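PDB 5EJY: myosin-I heavy chain from Dictyostelium discoideum, which works as an actin-based motor with ATPase activity in the early steps of phagocytosis and adhesion, and is represented here by a MyTH4-FERM unit of its tail. Local coordinates for residues V66-P74 with L121-F131; G253-T261 with G482-L490. All blocks are in the same frame, centred on the assembly; numbering follows the deposited sequence. Where two conformers were deposited one is given.

Interaction 1. Residues V66-P74 with L121-F131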
loop_
_atom_site.group_PDB
_atom_site.type_symbol
_atom_site.label_atom_id
_atom_site.label_comp_id
_atom_site.label_asym_id
_atom_site.label_seq_id
_atom_site.Cartn_x
_atom_site.Cartn_y
_atom_site.Cartn_z
ATOM N N VAL A 66 12.136 -0.778 -26.840
ATOM C CA VAL A 66 13.286 -1.525 -26.331
ATOM C C VAL A 66 14.590 -0.955 -26.901
ATOM O O VAL A 66 15.513 -0.611 -26.161
ATOM C CB VAL A 66 13.181 -3.034 -26.675
ATOM C CG1 VAL A 66 14.472 -3.776 -26.295
ATOM C CG2 VAL A 66 11.960 -3.673 -25.985
ATOM N N LEU A 67 14.660 -0.847 -28.221
ATOM C CA LEU A 67 15.839 -0.275 -28.862
ATOM C C LEU A 67 16.135 1.112 -28.310
ATOM O O LEU A 67 17.289 1.448 -28.026
ATOM C CB LEU A 67 15.641 -0.199 -30.375
ATOM C CG LEU A 67 15.629 -1.548 -31.091
ATOM C CD1 LEU A 67 15.322 -1.375 -32.572
ATOM C CD2 LEU A 67 16.951 -2.245 -30.884
ATOM N N HIS A 68 15.086 1.921 -28.168
ATOM C CA HIS A 68 15.254 3.277 -27.652
ATOM C C HIS A 68 15.865 3.300 -26.251
ATOM O O HIS A 68 16.740 4.118 -25.967
ATOM C CB HIS A 68 13.925 4.024 -27.652
ATOM C CG HIS A 68 14.057 5.480 -27.350
ATOM N ND1 HIS A 68 14.000 5.983 -26.067
ATOM C CD2 HIS A 68 14.257 6.544 -28.162
ATOM C CE1 HIS A 68 14.151 7.294 -26.104
ATOM N NE2 HIS A 68 14.312 7.659 -27.363
ATOM N N TYR A 69 15.399 2.418 -25.369
ATOM C CA TYR A 69 15.930 2.377 -24.005
ATOM C C TYR A 69 17.364 1.870 -24.013
ATOM O O TYR A 69 18.221 2.391 -23.300
ATOM C CB TYR A 69 15.072 1.505 -23.081
ATOM C CG TYR A 69 15.603 1.437 -21.664
ATOM C CD1 TYR A 69 16.431 0.399 -21.258
ATOM C CD2 TYR A 69 15.277 2.414 -20.735
ATOM C CE1 TYR A 69 16.927 0.337 -19.956
ATOM C CE2 TYR A 69 15.769 2.364 -19.439
ATOM C CZ TYR A 69 16.585 1.331 -19.053
ATOM O OH TYR A 69 17.066 1.288 -17.765
ATOM N N MET A 70 17.619 0.846 -24.820
ATOM C CA MET A 70 18.954 0.269 -24.921
ATOM C C MET A 70 19.985 1.296 -25.383
ATOM O O MET A 70 21.118 1.296 -24.916
ATOM C CB MET A 70 18.951 -0.912 -25.885
ATOM C CG MET A 70 18.238 -2.124 -25.350
ATOM S SD MET A 70 18.163 -3.433 -26.561
ATOM C CE MET A 70 19.911 -3.645 -26.945
ATOM N N ASN A 71 19.562 2.172 -26.285
ATOM C CA ASN A 71 20.450 3.128 -26.934
ATOM C C ASN A 71 20.516 4.480 -26.238
ATOM O O ASN A 71 21.253 5.364 -26.672
ATOM C CB ASN A 71 20.000 3.339 -28.387
ATOM C CG ASN A 71 20.238 2.117 -29.249
ATOM O OD1 ASN A 71 21.136 1.323 -28.976
ATOM N ND2 ASN A 71 19.436 1.961 -30.296
ATOM N N SER A 72 19.749 4.654 -25.166
ATOM C CA SER A 72 19.607 5.982 -24.575
ATOM C C SER A 72 20.798 6.366 -23.704
ATOM O O SER A 72 21.453 5.512 -23.112
ATOM C CB SER A 72 18.284 6.120 -23.798
ATOM O OG SER A 72 18.274 5.289 -22.652
ATOM N N ASN A 73 21.072 7.665 -23.646
ATOM C CA ASN A 73 22.202 8.191 -22.887
ATOM C C ASN A 73 21.964 8.134 -21.381
ATOM O O ASN A 73 20.937 8.603 -20.892
ATOM C CB ASN A 73 22.505 9.630 -23.327
ATOM C CG ASN A 73 23.551 10.304 -22.452
ATOM O OD1 ASN A 73 24.477 9.661 -21.956
ATOM N ND2 ASN A 73 23.402 11.612 -22.257
ATOM N N PRO A 74 22.920 7.555 -20.644
ATOM C CA PRO A 74 22.870 7.464 -19.182
ATOM C C PRO A 74 22.611 8.815 -18.510
ATOM O O PRO A 74 22.195 8.856 -17.353
ATOM C CB PRO A 74 24.272 6.966 -18.823
ATOM C CG PRO A 74 24.708 6.191 -20.021
ATOM C CD PRO A 74 24.123 6.907 -21.201
ATOM N N LEU A 121 24.992 -2.275 -23.706
ATOM C CA LEU A 121 23.675 -2.584 -24.241
ATOM C C LEU A 121 23.080 -3.794 -23.531
ATOM O O LEU A 121 21.891 -3.796 -23.187
ATOM C CB LEU A 121 23.733 -2.826 -25.748
ATOM C CG LEU A 121 24.184 -1.637 -26.597
ATOM C CD1 LEU A 121 24.084 -1.974 -28.075
ATOM C CD2 LEU A 121 23.367 -0.400 -26.273
ATOM N N ASN A 122 23.907 -4.817 -23.318
ATOM C CA ASN A 122 23.473 -6.026 -22.620
ATOM C C ASN A 122 22.957 -5.623 -21.241
ATOM O O ASN A 122 21.948 -6.137 -20.761
ATOM C CB ASN A 122 24.632 -7.026 -22.498
ATOM C CG ASN A 122 24.170 -8.491 -22.494
ATOM O OD1 ASN A 122 23.288 -8.880 -23.261
ATOM N ND2 ASN A 122 24.782 -9.311 -21.634
ATOM N N ILE A 123 23.655 -4.681 -20.617
ATOM C CA ILE A 123 23.261 -4.169 -19.310
ATOM C C ILE A 123 21.880 -3.501 -19.346
ATOM O O ILE A 123 21.056 -3.718 -18.456
ATOM C CB ILE A 123 24.309 -3.183 -18.774
ATOM C CG1 ILE A 123 25.572 -3.948 -18.362
ATOM C CG2 ILE A 123 23.768 -2.394 -17.597
ATOM C CD1 ILE A 123 26.655 -3.064 -17.773
ATOM N N ARG A 124 21.637 -2.687 -20.368
ATOM C CA ARG A 124 20.329 -2.064 -20.560
ATOM C C ARG A 124 19.210 -3.081 -20.763
ATOM O O ARG A 124 18.104 -2.913 -20.226
ATOM C CB ARG A 124 20.363 -1.097 -21.744
ATOM C CG ARG A 124 21.081 0.201 -21.438
ATOM C CD ARG A 124 20.323 0.982 -20.380
ATOM N NE ARG A 124 21.050 2.168 -19.948
ATOM C CZ ARG A 124 21.219 3.248 -20.705
ATOM N NH1 ARG A 124 20.717 3.280 -21.932
ATOM N NH2 ARG A 124 21.896 4.292 -20.237
ATOM N N VAL A 125 19.472 -4.119 -21.552
ATOM C CA VAL A 125 18.448 -5.133 -21.784
ATOM C C VAL A 125 18.136 -5.853 -20.478
ATOM O O VAL A 125 16.984 -6.148 -20.199
ATOM C CB VAL A 125 18.840 -6.191 -22.844
ATOM C CG1 VAL A 125 17.680 -7.176 -23.045
ATOM C CG2 VAL A 125 19.192 -5.532 -24.159
ATOM N N TRP A 126 19.159 -6.123 -19.671
ATOM C CA TRP A 126 18.929 -6.826 -18.408
ATOM C C TRP A 126 18.189 -5.960 -17.369
ATOM O O TRP A 126 17.427 -6.482 -16.548
ATOM C CB TRP A 126 20.224 -7.445 -17.863
ATOM C CG TRP A 126 20.493 -8.778 -18.502
ATOM C CD1 TRP A 126 21.328 -9.042 -19.563
ATOM C CD2 TRP A 126 19.875 -10.022 -18.161
ATOM N NE1 TRP A 126 21.277 -10.377 -19.880
ATOM C CE2 TRP A 126 20.394 -11.002 -19.036
ATOM C CE3 TRP A 126 18.939 -10.404 -17.193
ATOM C CZ2 TRP A 126 20.010 -12.341 -18.966
ATOM C CZ3 TRP A 126 18.554 -11.727 -17.127
ATOM C CH2 TRP A 126 19.092 -12.686 -18.006
ATOM N N GLU A 127 18.386 -4.648 -17.433
ATOM C CA GLU A 127 17.551 -3.715 -16.674
ATOM C C GLU A 127 16.078 -3.819 -17.094
ATOM O O GLU A 127 15.190 -3.827 -16.241
ATOM C CB GLU A 127 18.036 -2.280 -16.847
ATOM C CG GLU A 127 19.374 -1.984 -16.135
ATOM C CD GLU A 127 19.972 -0.644 -16.530
ATOM O OE1 GLU A 127 19.389 0.034 -17.399
ATOM O OE2 GLU A 127 21.035 -0.273 -15.981
ATOM N N LEU A 128 15.833 -3.870 -18.406
ATOM C CA LEU A 128 14.489 -4.084 -18.942
ATOM C C LEU A 128 13.893 -5.400 -18.484
ATOM O O LEU A 128 12.717 -5.466 -18.134
ATOM C CB LEU A 128 14.499 -4.057 -20.469
ATOM C CG LEU A 128 14.781 -2.703 -21.115
ATOM C CD1 LEU A 128 14.859 -2.831 -22.642
ATOM C CD2 LEU A 128 13.702 -1.692 -20.707
ATOM N N ILE A 129 14.698 -6.458 -18.519
ATOM C CA ILE A 129 14.250 -7.758 -18.042
ATOM C C ILE A 129 13.795 -7.643 -16.585
ATOM O O ILE A 129 12.742 -8.157 -16.198
ATOM C CB ILE A 129 15.379 -8.819 -18.215
ATOM C CG1 ILE A 129 15.420 -9.308 -19.669
ATOM C CG2 ILE A 129 15.160 -10.007 -17.310
ATOM C CD1 ILE A 129 16.737 -10.099 -20.031
ATOM N N HIS A 130 14.587 -6.944 -15.785
ATOM C CA HIS A 130 14.304 -6.791 -14.366
ATOM C C HIS A 130 13.041 -5.930 -14.138
ATOM O O HIS A 130 12.211 -6.265 -13.291
ATOM C CB HIS A 130 15.537 -6.196 -13.669
ATOM C CG HIS A 130 15.471 -6.231 -12.174
ATOM N ND1 HIS A 130 16.400 -5.595 -11.378
ATOM C CD2 HIS A 130 14.582 -6.807 -11.329
ATOM C CE1 HIS A 130 16.085 -5.778 -10.108
ATOM N NE2 HIS A 130 14.987 -6.507 -10.050
ATOM N N PHE A 131 12.885 -4.847 -14.906
ATOM C CA PHE A 131 11.662 -4.026 -14.819
ATOM C C PHE A 131 10.453 -4.902 -15.117
ATOM O O PHE A 131 9.414 -4.791 -14.470
ATOM C CB PHE A 131 11.647 -2.895 -15.858
ATOM C CG PHE A 131 12.771 -1.895 -15.719
ATOM C CD1 PHE A 131 13.258 -1.531 -14.474
ATOM C CD2 PHE A 131 13.312 -1.298 -16.850
ATOM C CE1 PHE A 131 14.279 -0.603 -14.354
ATOM C CE2 PHE A 131 14.351 -0.371 -16.742
ATOM C CZ PHE A 131 14.838 -0.028 -15.493
#

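Interaction 2. Residues G253-T261 with G482-L490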
loop_
_atom_site.group_PDB
_atom_site.type_symbol
_atom_site.label_atom_id
_atom_site.label_comp_id
_atom_site.label_asym_id
_atom_site.label_seq_id
_atom_site.Cartn_x
_atom_site.Cartn_y
_atom_site.Cartn_z
ATOM N N GLY A 253 -4.796 14.172 3.772
ATOM C CA GLY A 253 -5.580 13.969 4.977
ATOM C C GLY A 253 -6.683 12.937 4.862
ATOM O O GLY A 253 -7.232 12.499 5.871
ATOM N N ILE A 254 -7.026 12.552 3.639
ATOM C CA ILE A 254 -8.056 11.539 3.435
ATOM C C ILE A 254 -7.430 10.142 3.482
ATOM O O ILE A 254 -6.581 9.824 2.660
ATOM C CB ILE A 254 -8.758 11.719 2.073
ATOM C CG1 ILE A 254 -9.269 13.159 1.914
ATOM C CG2 ILE A 254 -9.882 10.697 1.898
ATOM C CD1 ILE A 254 -10.111 13.643 3.076
ATOM N N GLU A 255 -7.863 9.314 4.429
ATOM C CA GLU A 255 -7.316 7.965 4.592
ATOM C C GLU A 255 -8.100 6.906 3.832
ATOM O O GLU A 255 -9.335 6.932 3.804
ATOM C CB GLU A 255 -7.279 7.569 6.073
ATOM C CG GLU A 255 -6.489 8.491 6.967
ATOM C CD GLU A 255 -6.484 8.010 8.415
ATOM O OE1 GLU A 255 -7.254 7.076 8.741
ATOM O OE2 GLU A 255 -5.702 8.555 9.221
ATOM N N ARG A 256 -7.379 5.962 3.225
ATOM C CA ARG A 256 -7.996 4.813 2.587
ATOM C C ARG A 256 -7.271 3.532 2.991
ATOM O O ARG A 256 -6.038 3.500 3.091
ATOM C CB ARG A 256 -7.986 4.940 1.055
ATOM C CG ARG A 256 -8.927 6.002 0.467
ATOM C CD ARG A 256 -10.412 5.590 0.583
ATOM N NE ARG A 256 -11.297 6.618 0.040
ATOM C CZ ARG A 256 -11.805 7.624 0.751
ATOM N NH1 ARG A 256 -11.527 7.740 2.047
ATOM N NH2 ARG A 256 -12.599 8.518 0.167
ATOM N N ASP A 257 -8.055 2.486 3.202
ATOM C CA ASP A 257 -7.560 1.187 3.613
ATOM C C ASP A 257 -6.674 0.597 2.518
ATOM O O ASP A 257 -6.917 0.810 1.328
ATOM C CB ASP A 257 -8.758 0.262 3.875
ATOM C CG ASP A 257 -8.349 -1.127 4.326
ATOM O OD1 ASP A 257 -7.920 -1.264 5.484
ATOM O OD2 ASP A 257 -8.458 -2.083 3.533
ATOM N N ILE A 258 -5.648 -0.137 2.926
ATOM C CA ILE A 258 -4.851 -0.920 1.985
ATOM C C ILE A 258 -5.051 -2.393 2.347
ATOM O O ILE A 258 -4.814 -2.785 3.487
ATOM C CB ILE A 258 -3.352 -0.543 2.068
ATOM C CG1 ILE A 258 -3.123 0.928 1.685
ATOM C CG2 ILE A 258 -2.515 -1.458 1.158
ATOM C CD1 ILE A 258 -1.658 1.414 1.950
ATOM N N ALA A 259 -5.502 -3.210 1.402
ATOM C CA ALA A 259 -5.726 -4.630 1.688
ATOM C C ALA A 259 -4.419 -5.366 2.010
ATOM O O ALA A 259 -3.357 -4.974 1.541
ATOM C CB ALA A 259 -6.440 -5.306 0.530
ATOM N N PRO A 260 -4.506 -6.450 2.795
ATOM C CA PRO A 260 -3.297 -7.152 3.242
ATOM C C PRO A 260 -2.434 -7.628 2.091
ATOM O O PRO A 260 -1.215 -7.583 2.217
ATOM C CB PRO A 260 -3.854 -8.353 4.012
ATOM C CG PRO A 260 -5.172 -7.870 4.537
ATOM C CD PRO A 260 -5.727 -7.010 3.413
ATOM N N THR A 261 -3.043 -8.063 0.987
ATOM C CA THR A 261 -2.264 -8.592 -0.135
ATOM C C THR A 261 -1.915 -7.519 -1.170
ATOM O O THR A 261 -1.217 -7.799 -2.141
ATOM C CB THR A 261 -3.018 -9.734 -0.854
ATOM O OG1 THR A 261 -4.246 -9.225 -1.361
ATOM C CG2 THR A 261 -3.322 -10.866 0.109
ATOM N N GLY A 482 -16.901 6.809 2.496
ATOM C CA GLY A 482 -15.841 7.051 1.535
ATOM C C GLY A 482 -14.875 5.883 1.394
ATOM O O GLY A 482 -14.286 5.683 0.338
ATOM N N ASP A 483 -14.700 5.114 2.464
ATOM C CA ASP A 483 -13.726 4.015 2.452
ATOM C C ASP A 483 -14.438 2.674 2.554
ATOM O O ASP A 483 -14.353 1.996 3.576
ATOM C CB ASP A 483 -12.743 4.167 3.608
ATOM C CG ASP A 483 -11.477 3.294 3.446
ATOM O OD1 ASP A 483 -11.456 2.333 2.665
ATOM O OD2 ASP A 483 -10.497 3.571 4.132
ATOM N N VAL A 484 -15.124 2.294 1.483
ATOM C CA VAL A 484 -15.915 1.058 1.470
ATOM C C VAL A 484 -15.069 -0.170 1.799
ATOM O O VAL A 484 -15.495 -1.042 2.553
ATOM C CB VAL A 484 -16.626 0.859 0.118
ATOM C CG1 VAL A 484 -17.381 -0.479 0.081
ATOM C CG2 VAL A 484 -17.588 2.013 -0.138
ATOM N N GLN A 485 -13.860 -0.241 1.249
ATOM C CA GLN A 485 -13.028 -1.412 1.493
ATOM C C GLN A 485 -12.724 -1.598 2.981
ATOM O O GLN A 485 -12.680 -2.725 3.467
ATOM C CB GLN A 485 -11.734 -1.353 0.667
ATOM C CG GLN A 485 -10.835 -2.569 0.847
ATOM C CD GLN A 485 -9.586 -2.494 -0.013
ATOM O OE1 GLN A 485 -9.646 -2.717 -1.219
ATOM N NE2 GLN A 485 -8.456 -2.157 0.599
ATOM N N LYS A 486 -12.510 -0.499 3.701
ATOM C CA LYS A 486 -12.270 -0.566 5.136
ATOM C C LYS A 486 -13.466 -1.195 5.846
ATOM O O LYS A 486 -13.308 -2.101 6.665
ATOM C CB LYS A 486 -11.991 0.825 5.720
ATOM C CG LYS A 486 -11.648 0.806 7.204
ATOM C CD LYS A 486 -11.438 2.207 7.778
ATOM C CE LYS A 486 -11.100 2.146 9.282
ATOM N NZ LYS A 486 -10.916 3.487 9.945
ATOM N N LEU A 487 -14.662 -0.711 5.523
ATOM C CA LEU A 487 -15.868 -1.221 6.178
ATOM C C LEU A 487 -16.081 -2.710 5.871
ATOM O O LEU A 487 -16.310 -3.503 6.778
ATOM C CB LEU A 487 -17.088 -0.395 5.765
ATOM C CG LEU A 487 -18.405 -0.792 6.440
ATOM C CD1 LEU A 487 -18.216 -0.870 7.952
ATOM C CD2 LEU A 487 -19.479 0.217 6.080
ATOM N N VAL A 488 -16.004 -3.089 4.598
ATOM C CA VAL A 488 -16.142 -4.494 4.207
ATOM C C VAL A 488 -15.112 -5.383 4.909
ATOM O O VAL A 488 -15.456 -6.432 5.466
ATOM C CB VAL A 488 -16.009 -4.680 2.673
ATOM C CG1 VAL A 488 -15.885 -6.175 2.306
ATOM C CG2 VAL A 488 -17.194 -4.036 1.941
ATOM N N SER A 489 -13.843 -4.979 4.883
ATOM C CA SER A 489 -12.805 -5.818 5.478
ATOM C C SER A 489 -12.931 -5.897 6.998
ATOM O O SER A 489 -12.628 -6.924 7.591
ATOM C CB SER A 489 -11.387 -5.365 5.057
ATOM O OG SER A 489 -11.089 -4.087 5.581
ATOM N N LEU A 490 -13.389 -4.824 7.634
ATOM C CA LEU A 490 -13.605 -4.872 9.078
ATOM C C LEU A 490 -14.684 -5.900 9.398
ATOM O O LEU A 490 -14.542 -6.703 10.315
ATOM C CB LEU A 490 -14.037 -3.508 9.612
ATOM C CG LEU A 490 -12.957 -2.434 9.716
ATOM C CD1 LEU A 490 -13.586 -1.091 10.105
ATOM C CD2 LEU A 490 -11.894 -2.864 10.733
HETATM O O HOH W 1 -8.088 4.653 8.352
HETATM O O HOH W 2 -9.288 1.488 0.122
#

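Interaction 1. Residues V66-P74 with L121-F131
Arg124 reaches across from helix 119-133 to the backbone that leaves helix 53-70, and its NH1 serves two carbonyls there. Ser72 O lies 2.6 Å from Arg124 NH1, in the guanidinium plane, on a nearly straight bond (162°); Arg124 NH2 adds a weak second bond to the same oxygen. The more bent bond from Arg124 NH1 to Tyr69 O (3.0 Å) arrives nearly along the C=O axis. Tyr69 O also accepts from Ser72 OG, so two side-chain donors hold this carbonyl in the last turn of the helix. The arginine gets there by a bend at chi2 (-65°), which carries Arg124 CD to 3.5 Å from Tyr69 CE1.

The second polar link is Tyr69 OH to Glu127 OE1, 2.7 Å, the hydroxyl giving its proton from above the carboxylate plane. Glu127 OE2 is paired in turn with Lys196 of helix 189-196, so a buried carboxylate has partners at both oxygens. Leu128 CD2 covers one face of the tyrosine ring in a CH-pi contact, while Phe131 directs its edge toward the ring in an offset edge-to-face pair, the planes nearly perpendicular. Tyr69 is thus a knob among Arg124, Glu127, Leu128 and Phe131. Met70 fills the next hole: Met70 SD lies 3.4 Å from Val125 CG2, and Leu121 CD2 touches the Met70 carbonyl oxygen.

With the axes of 66-70 and 121-131 9.3 Å apart at closest approach and 124° between their directions, this is knobs-into-holes packing of two helices in the all-helical MyTH4 domain, reinforced where one helix ends by an arginine bound to carbonyls.

Interaction 2. Residues G253-T261 with G482-L490
Asp483 meets the backbone of Asp257 at a junction inside the FERM domain, where the edge strand 254-256 of the ubiquitin-like lobe runs into a loop lying against the first turn of the C-terminal helix 484-499. From Asp483 CB, which lies beside the Arg256 side chain, CG stands anti to the backbone N (chi1 -164°) and sends the carboxylate toward the loop, with Asp483 CG 3.8 Å from Arg256 CD. Asp483 OD2 accepts from Asp257 N at 2.8 Å, met on its syn side, and also touches Arg256 CA. OD1 takes a weak bond from the same Asp257 N, but chiefly turns back to its own helix: Lys486 N donates to it from above the carboxylate plane, an N-cap bond. One carboxylate thus caps the helix and ties it to the loop.

Arg256 slides past Asp483 in the opposite direction and lays one guanidinium face over Gly482 O, while its NH1 donates to Glu255 O. Cut back to an alanine, Arg256 would probably leave Gly482 O and that side of Asp483 less covered, and Glu255 O without this donor.

Asp257 answers from the loop. Asp257 CB packs 3.8 Å from Lys486 CB, and its OD1 pairs with Lys292. On the anti side of Asp257 OD2, Gln485 NE2 donates a 2.9 Å bond that is nearly straight (167°), with the amide and carboxylate planes almost perpendicular at 87°.

In both contacts a side chain binds backbone groups close to a helix end, an arginine at the C-terminal end of one helix and an aspartate at the N-terminal end of another. Interaction 1 lies wholly within the MyTH4 domain; interaction 2 follows it later in the chain, within the FERM domain. Their centres are about 38 Å apart and their nearest atoms about 17 Å, so neither touches the other. The first is a buried helix pair, its centre about 28 Å from that of the chain; the second, its centre about 11 Å from the chain centre, is a more polar surface contact joining segments 221 residues apart.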